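Local coordinates for ABC transporter, periplasmic substrate-binding protein (Thermotoga maritima, PDB 2HPG) that probably binds a small solute in the periplasm and delivers it to a tripartite ATP-independent (TRAP) membrane transporter, at residues L262-K266 against E267-E271; E187-T190 against A191-R195. One frame throughout, in Å; residues are numbered along the deposited sequence.

Contact 1 of 2, residues L262-K266 against E267-E271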
ATOM      1  N   LEU A 262      -9.580   8.567   0.862  1.00 17.42           N
ATOM      2  CA  LEU A 262     -10.271   9.313   1.909  1.00 17.93           C
ATOM      3  C   LEU A 262     -11.487   8.578   2.409  1.00 18.30           C
ATOM      4  O   LEU A 262     -11.789   8.657   3.582  1.00 17.18           O
ATOM      5  CB  LEU A 262     -10.697  10.679   1.407  1.00 18.51           C
ATOM      6  CG  LEU A 262      -9.542  11.670   1.270  1.00 18.48           C
ATOM      7  CD1 LEU A 262     -10.002  12.816   0.414  1.00 20.55           C
ATOM      8  CD2 LEU A 262      -9.089  12.169   2.610  1.00 18.54           C
ATOM      9  N   LYS A 263     -12.211   7.899   1.520  1.00 19.04           N
ATOM     10  CA  LYS A 263     -13.353   7.081   1.945  1.00 19.10           C
ATOM     11  C   LYS A 263     -12.890   5.945   2.859  1.00 18.28           C
ATOM     12  O   LYS A 263     -13.485   5.673   3.902  1.00 18.16           O
ATOM     13  CB  LYS A 263     -14.092   6.509   0.735  1.00 19.99           C
ATOM     14  CG  LYS A 263     -15.522   6.049   1.030  1.00 20.76           C
ATOM     15  CD  LYS A 263     -16.150   5.272  -0.124  1.00 22.22           C
ATOM     16  CE  LYS A 263     -17.666   5.075   0.124  1.00 26.12           C
ATOM     17  NZ  LYS A 263     -18.306   4.062  -0.771  1.00 28.29           N
ATOM     18  N   ILE A 264     -11.825   5.279   2.460  1.00 17.29           N
ATOM     19  CA  ILE A 264     -11.194   4.257   3.289  1.00 16.85           C
ATOM     20  C   ILE A 264     -10.788   4.827   4.659  1.00 17.35           C
ATOM     21  O   ILE A 264     -11.166   4.280   5.697  1.00 17.80           O
ATOM     22  CB  ILE A 264      -9.978   3.594   2.578  1.00 16.27           C
ATOM     23  CG1 ILE A 264     -10.436   2.695   1.433  1.00 15.55           C
ATOM     24  CG2 ILE A 264      -9.181   2.741   3.557  1.00 16.76           C
ATOM     25  CD1 ILE A 264      -9.297   2.099   0.630  1.00 15.68           C
HETATM   26  N   MSE A 265     -10.021   5.914   4.668  1.00 17.66           N
HETATM   27  CA  MSE A 265      -9.438   6.436   5.905  1.00 17.52           C
HETATM   28  C   MSE A 265     -10.383   7.184   6.821  1.00 17.74           C
HETATM   29  O   MSE A 265     -10.144   7.227   8.023  1.00 17.20           O
HETATM   30  CB  MSE A 265      -8.238   7.345   5.589  1.00 17.91           C
HETATM   31  CG  MSE A 265      -6.990   6.593   5.284  1.00 15.96           C
HETATM   32 SE   MSE A 265      -5.476   7.778   5.073  0.80 19.55          SE
HETATM   33  CE  MSE A 265      -6.129   8.841   3.575  1.00 14.18           C
ATOM     34  N   LYS A 266     -11.424   7.791   6.251  1.00 18.23           N
ATOM     35  CA  LYS A 266     -12.358   8.637   6.990  1.00 18.81           C
ATOM     36  C   LYS A 266     -13.678   7.929   7.298  1.00 19.39           C
ATOM     37  O   LYS A 266     -14.359   8.324   8.233  1.00 19.21           O
ATOM     38  CB  LYS A 266     -12.641   9.929   6.222  1.00 19.00           C
ATOM     39  CG  LYS A 266     -11.439  10.878   6.162  1.00 18.72           C
ATOM     40  CD  LYS A 266     -11.714  12.094   5.251  1.00 21.51           C
ATOM     41  CE  LYS A 266     -12.825  13.019   5.743  1.00 25.49           C
ATOM     42  NZ  LYS A 266     -12.495  13.733   7.007  1.00 27.78           N
ATOM     43  N   GLU A 267     -14.025   6.874   6.563  1.00 19.40           N
ATOM     44  CA  GLU A 267     -15.287   6.176   6.815  1.00 20.06           C
ATOM     45  C   GLU A 267     -15.247   4.668   6.910  1.00 18.94           C
ATOM     46  O   GLU A 267     -15.840   4.113   7.828  1.00 18.19           O
ATOM     47  CB  GLU A 267     -16.367   6.574   5.818  1.00 21.85           C
ATOM     48  CG  GLU A 267     -15.897   6.917   4.471  1.00 27.44           C
ATOM     49  CD  GLU A 267     -16.764   7.958   3.803  1.00 34.07           C
ATOM     50  OE1 GLU A 267     -17.776   7.569   3.169  1.00 39.24           O
ATOM     51  OE2 GLU A 267     -16.419   9.160   3.908  1.00 39.34           O
ATOM     52  N   LEU A 268     -14.615   3.988   5.959  1.00 18.29           N
ATOM     53  CA  LEU A 268     -14.781   2.535   5.891  1.00 17.75           C
ATOM     54  C   LEU A 268     -14.028   1.849   6.999  1.00 17.46           C
ATOM     55  O   LEU A 268     -14.543   0.917   7.624  1.00 17.41           O
ATOM     56  CB  LEU A 268     -14.368   1.997   4.526  1.00 17.97           C
ATOM     57  CG  LEU A 268     -15.242   2.479   3.376  1.00 18.29           C
ATOM     58  CD1 LEU A 268     -14.796   1.830   2.074  1.00 21.00           C
ATOM     59  CD2 LEU A 268     -16.704   2.136   3.659  1.00 20.94           C
ATOM     60  N   GLU A 269     -12.804   2.292   7.246  1.00 17.85           N
ATOM     61  CA  GLU A 269     -12.036   1.714   8.337  1.00 18.16           C
ATOM     62  C   GLU A 269     -12.711   1.905   9.694  1.00 18.35           C
ATOM     63  O   GLU A 269     -12.607   1.041  10.566  1.00 18.91           O
ATOM     64  CB  GLU A 269     -10.626   2.289   8.363  1.00 18.59           C
ATOM     65  CG  GLU A 269      -9.650   1.550   7.442  1.00 19.63           C
ATOM     66  CD  GLU A 269      -9.398   0.091   7.872  1.00 17.52           C
ATOM     67  OE1 GLU A 269      -8.752  -0.152   8.916  1.00 18.58           O
ATOM     68  OE2 GLU A 269      -9.812  -0.819   7.127  1.00 16.59           O
ATOM     69  N   GLU A 270     -13.388   3.046   9.858  1.00 18.39           N
ATOM     70  CA  GLU A 270     -14.173   3.338  11.053  1.00 19.04           C
ATOM     71  C   GLU A 270     -15.353   2.355  11.186  1.00 19.14           C
ATOM     72  O   GLU A 270     -15.611   1.841  12.285  1.00 18.52           O
ATOM     73  CB  GLU A 270     -14.704   4.781  11.034  1.00 19.63           C
ATOM     74  CG  GLU A 270     -13.651   5.877  11.259  1.00 20.95           C
ATOM     75  CD  GLU A 270     -12.673   6.088  10.098  1.00 25.04           C
ATOM     76  OE1 GLU A 270     -12.859   5.493   9.009  1.00 27.10           O
ATOM     77  OE2 GLU A 270     -11.708   6.873  10.287  1.00 24.09           O
ATOM     78  N   GLU A 271     -16.046   2.082  10.078  1.00 19.53           N
ATOM     79  CA  GLU A 271     -17.176   1.151  10.091  1.00 19.95           C
ATOM     80  C   GLU A 271     -16.749  -0.247  10.431  1.00 19.29           C
ATOM     81  O   GLU A 271     -17.430  -0.938  11.159  1.00 19.18           O
ATOM     82  CB  GLU A 271     -17.855   1.099   8.735  1.00 20.96           C
ATOM     83  CG  GLU A 271     -18.501   2.374   8.328  1.00 23.26           C
ATOM     84  CD  GLU A 271     -19.166   2.267   6.966  1.00 24.97           C
ATOM     85  OE1 GLU A 271     -19.097   3.257   6.207  1.00 32.56           O
ATOM     86  OE2 GLU A 271     -19.757   1.210   6.657  1.00 29.86           O
TER

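Contact 2 of 2, residues E187-T190 against A191-R195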
ATOM      1  N   GLU A 187      -3.968 -17.664   3.986  1.00 22.58           N
ATOM      2  CA  GLU A 187      -3.598 -18.701   4.966  1.00 22.33           C
ATOM      3  C   GLU A 187      -3.313 -18.178   6.377  1.00 21.58           C
ATOM      4  O   GLU A 187      -2.900 -18.947   7.255  1.00 20.97           O
ATOM      5  CB  GLU A 187      -2.376 -19.472   4.452  1.00 22.63           C
ATOM      6  CG  GLU A 187      -2.725 -20.721   3.630  1.00 23.91           C
ATOM      7  CD  GLU A 187      -1.498 -21.342   3.028  1.00 25.09           C
ATOM      8  OE1 GLU A 187      -1.268 -22.556   3.248  1.00 27.69           O
ATOM      9  OE2 GLU A 187      -0.741 -20.601   2.350  1.00 28.40           O
ATOM     10  N   ILE A 188      -3.535 -16.881   6.611  1.00 20.70           N
ATOM     11  CA  ILE A 188      -3.300 -16.289   7.939  1.00 19.99           C
ATOM     12  C   ILE A 188      -4.195 -16.974   8.980  1.00 19.54           C
ATOM     13  O   ILE A 188      -3.739 -17.363  10.046  1.00 19.00           O
ATOM     14  CB  ILE A 188      -3.569 -14.741   7.942  1.00 19.69           C
ATOM     15  CG1 ILE A 188      -2.611 -13.988   7.015  1.00 19.09           C
ATOM     16  CG2 ILE A 188      -3.410 -14.147   9.342  1.00 19.30           C
ATOM     17  CD1 ILE A 188      -3.043 -12.497   6.801  1.00 19.39           C
ATOM     18  N   TYR A 189      -5.481 -17.140   8.666  1.00 19.61           N
ATOM     19  CA  TYR A 189      -6.381 -17.806   9.606  1.00 19.90           C
ATOM     20  C   TYR A 189      -5.841 -19.196   9.999  1.00 20.22           C
ATOM     21  O   TYR A 189      -5.731 -19.513  11.194  1.00 20.05           O
ATOM     22  CB  TYR A 189      -7.790 -17.910   9.005  1.00 20.20           C
ATOM     23  CG  TYR A 189      -8.853 -18.307   9.995  1.00 19.45           C
ATOM     24  CD1 TYR A 189      -9.812 -17.392  10.435  1.00 20.61           C
ATOM     25  CD2 TYR A 189      -8.914 -19.597  10.490  1.00 20.66           C
ATOM     26  CE1 TYR A 189     -10.794 -17.758  11.338  1.00 19.21           C
ATOM     27  CE2 TYR A 189      -9.879 -19.962  11.409  1.00 19.73           C
ATOM     28  CZ  TYR A 189     -10.819 -19.047  11.822  1.00 20.48           C
ATOM     29  OH  TYR A 189     -11.788 -19.442  12.737  1.00 19.09           O
ATOM     30  N   THR A 190      -5.477 -20.001   8.992  1.00 20.80           N
ATOM     31  CA  THR A 190      -4.886 -21.341   9.203  1.00 20.55           C
ATOM     32  C   THR A 190      -3.611 -21.286  10.032  1.00 20.19           C
ATOM     33  O   THR A 190      -3.398 -22.108  10.938  1.00 19.34           O
ATOM     34  CB  THR A 190      -4.513 -21.993   7.861  1.00 21.53           C
ATOM     35  OG1 THR A 190      -5.652 -22.016   7.002  1.00 22.61           O
ATOM     36  CG2 THR A 190      -4.001 -23.419   8.050  1.00 20.39           C
ATOM     37  N   ALA A 191      -2.746 -20.324   9.717  1.00 20.22           N
ATOM     38  CA  ALA A 191      -1.496 -20.164  10.477  1.00 20.22           C
ATOM     39  C   ALA A 191      -1.742 -19.830  11.956  1.00 20.46           C
ATOM     40  O   ALA A 191      -1.018 -20.291  12.826  1.00 21.12           O
ATOM     41  CB  ALA A 191      -0.612 -19.111   9.826  1.00 19.48           C
ATOM     42  N   VAL A 192      -2.771 -19.037  12.239  1.00 20.86           N
ATOM     43  CA  VAL A 192      -3.139 -18.714  13.621  1.00 21.16           C
ATOM     44  C   VAL A 192      -3.797 -19.932  14.301  1.00 21.77           C
ATOM     45  O   VAL A 192      -3.373 -20.353  15.367  1.00 21.40           O
ATOM     46  CB  VAL A 192      -4.082 -17.486  13.705  1.00 21.34           C
ATOM     47  CG1 VAL A 192      -4.430 -17.173  15.164  1.00 20.39           C
ATOM     48  CG2 VAL A 192      -3.445 -16.253  13.037  1.00 20.19           C
ATOM     49  N   GLN A 193      -4.806 -20.518  13.675  1.00 22.63           N
ATOM     50  CA  GLN A 193      -5.481 -21.688  14.274  1.00 23.10           C
ATOM     51  C   GLN A 193      -4.519 -22.861  14.528  1.00 24.00           C
ATOM     52  O   GLN A 193      -4.623 -23.551  15.539  1.00 24.77           O
ATOM     53  CB  GLN A 193      -6.666 -22.160  13.419  1.00 23.26           C
ATOM     54  CG  GLN A 193      -7.514 -23.224  14.135  1.00 23.07           C
ATOM     55  CD  GLN A 193      -8.839 -23.527  13.459  1.00 23.52           C
ATOM     56  OE1 GLN A 193      -9.041 -23.227  12.275  1.00 23.30           O
ATOM     57  NE2 GLN A 193      -9.749 -24.167  14.210  1.00 21.62           N
ATOM     58  N   THR A 194      -3.571 -23.088  13.626  1.00 24.68           N
ATOM     59  CA  THR A 194      -2.585 -24.167  13.820  1.00 24.30           C
ATOM     60  C   THR A 194      -1.335 -23.732  14.607  1.00 24.56           C
ATOM     61  O   THR A 194      -0.390 -24.505  14.750  1.00 23.45           O
ATOM     62  CB  THR A 194      -2.151 -24.741  12.470  1.00 24.71           C
ATOM     63  OG1 THR A 194      -1.575 -23.699  11.677  1.00 24.78           O
ATOM     64  CG2 THR A 194      -3.340 -25.361  11.733  1.00 24.29           C
ATOM     65  N   ARG A 195      -1.335 -22.491  15.094  1.00 24.45           N
ATOM     66  CA  ARG A 195      -0.279 -21.956  15.963  1.00 25.11           C
ATOM     67  C   ARG A 195       1.098 -21.825  15.289  1.00 24.05           C
ATOM     68  O   ARG A 195       2.126 -21.859  15.970  1.00 24.62           O
ATOM     69  CB  ARG A 195      -0.187 -22.783  17.263  1.00 25.27           C
ATOM     70  CG  ARG A 195      -1.561 -23.093  17.827  1.00 28.23           C
ATOM     71  CD  ARG A 195      -1.619 -23.188  19.318  1.00 30.55           C
ATOM     72  NE  ARG A 195      -1.216 -24.497  19.811  1.00 35.07           N
ATOM     73  CZ  ARG A 195      -1.932 -25.619  19.691  1.00 38.36           C
ATOM     74  NH1 ARG A 195      -3.111 -25.623  19.059  1.00 39.42           N
ATOM     75  NH2 ARG A 195      -1.450 -26.761  20.196  1.00 39.04           N
TER

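Contact 1 of 2, residues L262-K266 against E267-E271
Lys-263 and Glu-267 come together because the lysine's CG lies opposite its own N (chi1 -161°) and the chain beyond it is extended, which carries it past the glutamate. The two chains meet crosswise: the carboxylate oxygen OE1 of Glu-267 rests 3.5 Å from CG of Lys-263. The glutamate's first torsion, 32°, is away from the staggered positions, and both it and the close approach of its CG to the lysine carbonyl are doubtful. What touches is the aliphatic part of the lysine, since NZ of Lys-263 stays 5.3 Å from OE1 of Glu-267, too far for a salt bridge.

In the backbone that carries them the turn widens. The carbonyl of Lys-263 appears to accept from both Glu-267 N (3.0 Å) and Leu-268 N (2.9 Å), although the position of this oxygen is less certain. The next carbonyl is clearer: Glu-269 N donates to Ile-264 O over 3.0 Å, with 165° at the hydrogen, a link spanning five residues. On the inner side Ile-264 and Glu-269 run side by side and point the same way, CG2 of the isoleucine lying 4.1 Å from CG of the glutamate. The carboxylate of Glu-269 travels on to the backbone N-H groups of Tyr-204 and Ala-205, which would tend to hold it ionised. Glu-270 bends back along the helix, placing its OE2 2.8 Å from the backbone O of Met-265, a selenomethionine. Ile-264 packs on Tyr-23 and Leu-268 on Pro-22, both of helix 22-37, while Lys-266 NZ forms a salt bridge with Glu-102.

The bond from Glu-269 N to Ile-264 O, with that from Leu-268 N to Lys-263 O as likely support, identifies a pi-type turn within helix 243-278 of this TRAP solute-binding fold.

Contact 2 of 2, residues E187-T190 against A191-R195
Ile-188 and Val-192 form the dense side of this short helix. CG2 of Ile-188 lies 4.3 Å from CG2 of Val-192, one turn on, and the same valine methyl presses to 3.2 Å from Ile-188 O, the carbonyl that accepts the backbone N-H of Val-192. Ala-191 is likewise buried: its CB rests 3.4 Å from Glu-187 O, and the residue also packs and hydrogen-bonds through its backbone with Val-197.

The solvent side, at Thr-190, Gln-193 and Thr-194, is looser in its side-chain packing, though not in its backbone bonds. Tyr-189 borders it, leaning on Leu-212, Glu-214 and Val-215, and meets Gln-193 obliquely, ring and amide planes turned 76° apart. OE1 of Gln-193 approaches the rim of the ring in its plane, 3.5 Å from CE2 of Tyr-189, so the oxygen faces a C-H edge and not the pi cloud. Between their backbones, Gln-193 N points at Tyr-189 O in an almost perfectly straight bond, 2.8 Å long with 178° at the hydrogen.

Thr-194 closes the last turn twice over. With chi1 at 59° its hydroxyl lies between its own N and carbonyl carbon and folds back to donate to Thr-190 O, OG1 to O being a short 2.5 Å. The N of Thr-194 reaches that same Thr-190 O at 2.9 Å from the other face of the carbonyl plane, so two donors grip one acceptor, and the hydroxyl bond fixes the chi1 of Thr-194. The carbonyl of Arg-195 is held by Arg-160.

Glu-187 at the N-cap position opens this short amphipathic helix, and a Schellman motif ends helix 188-193: Arg-195 turns to positive phi, its N bonded to Val-192 O at 3.0 Å.

Both contacts are local, within one helix each, and they come in series along the chain: contact 2 in helix 188-193 closes before contact 1 opens in helix 243-278. Their centres stand 27 Å apart, with nearest atoms about 14 Å from each other and no touch. Helix 188-193 links strands 179-181 and 199-202, which flank strand 160-162 in the mixed sheet. Contact 2 is the more peripheral, centred about 23 Å from the centre of the chain against about 15 Å for contact 1, whose helix brings together elements far apart in sequence: helices 22-37 and 101-112 and the start of helix 204-209, which Glu-269 binds.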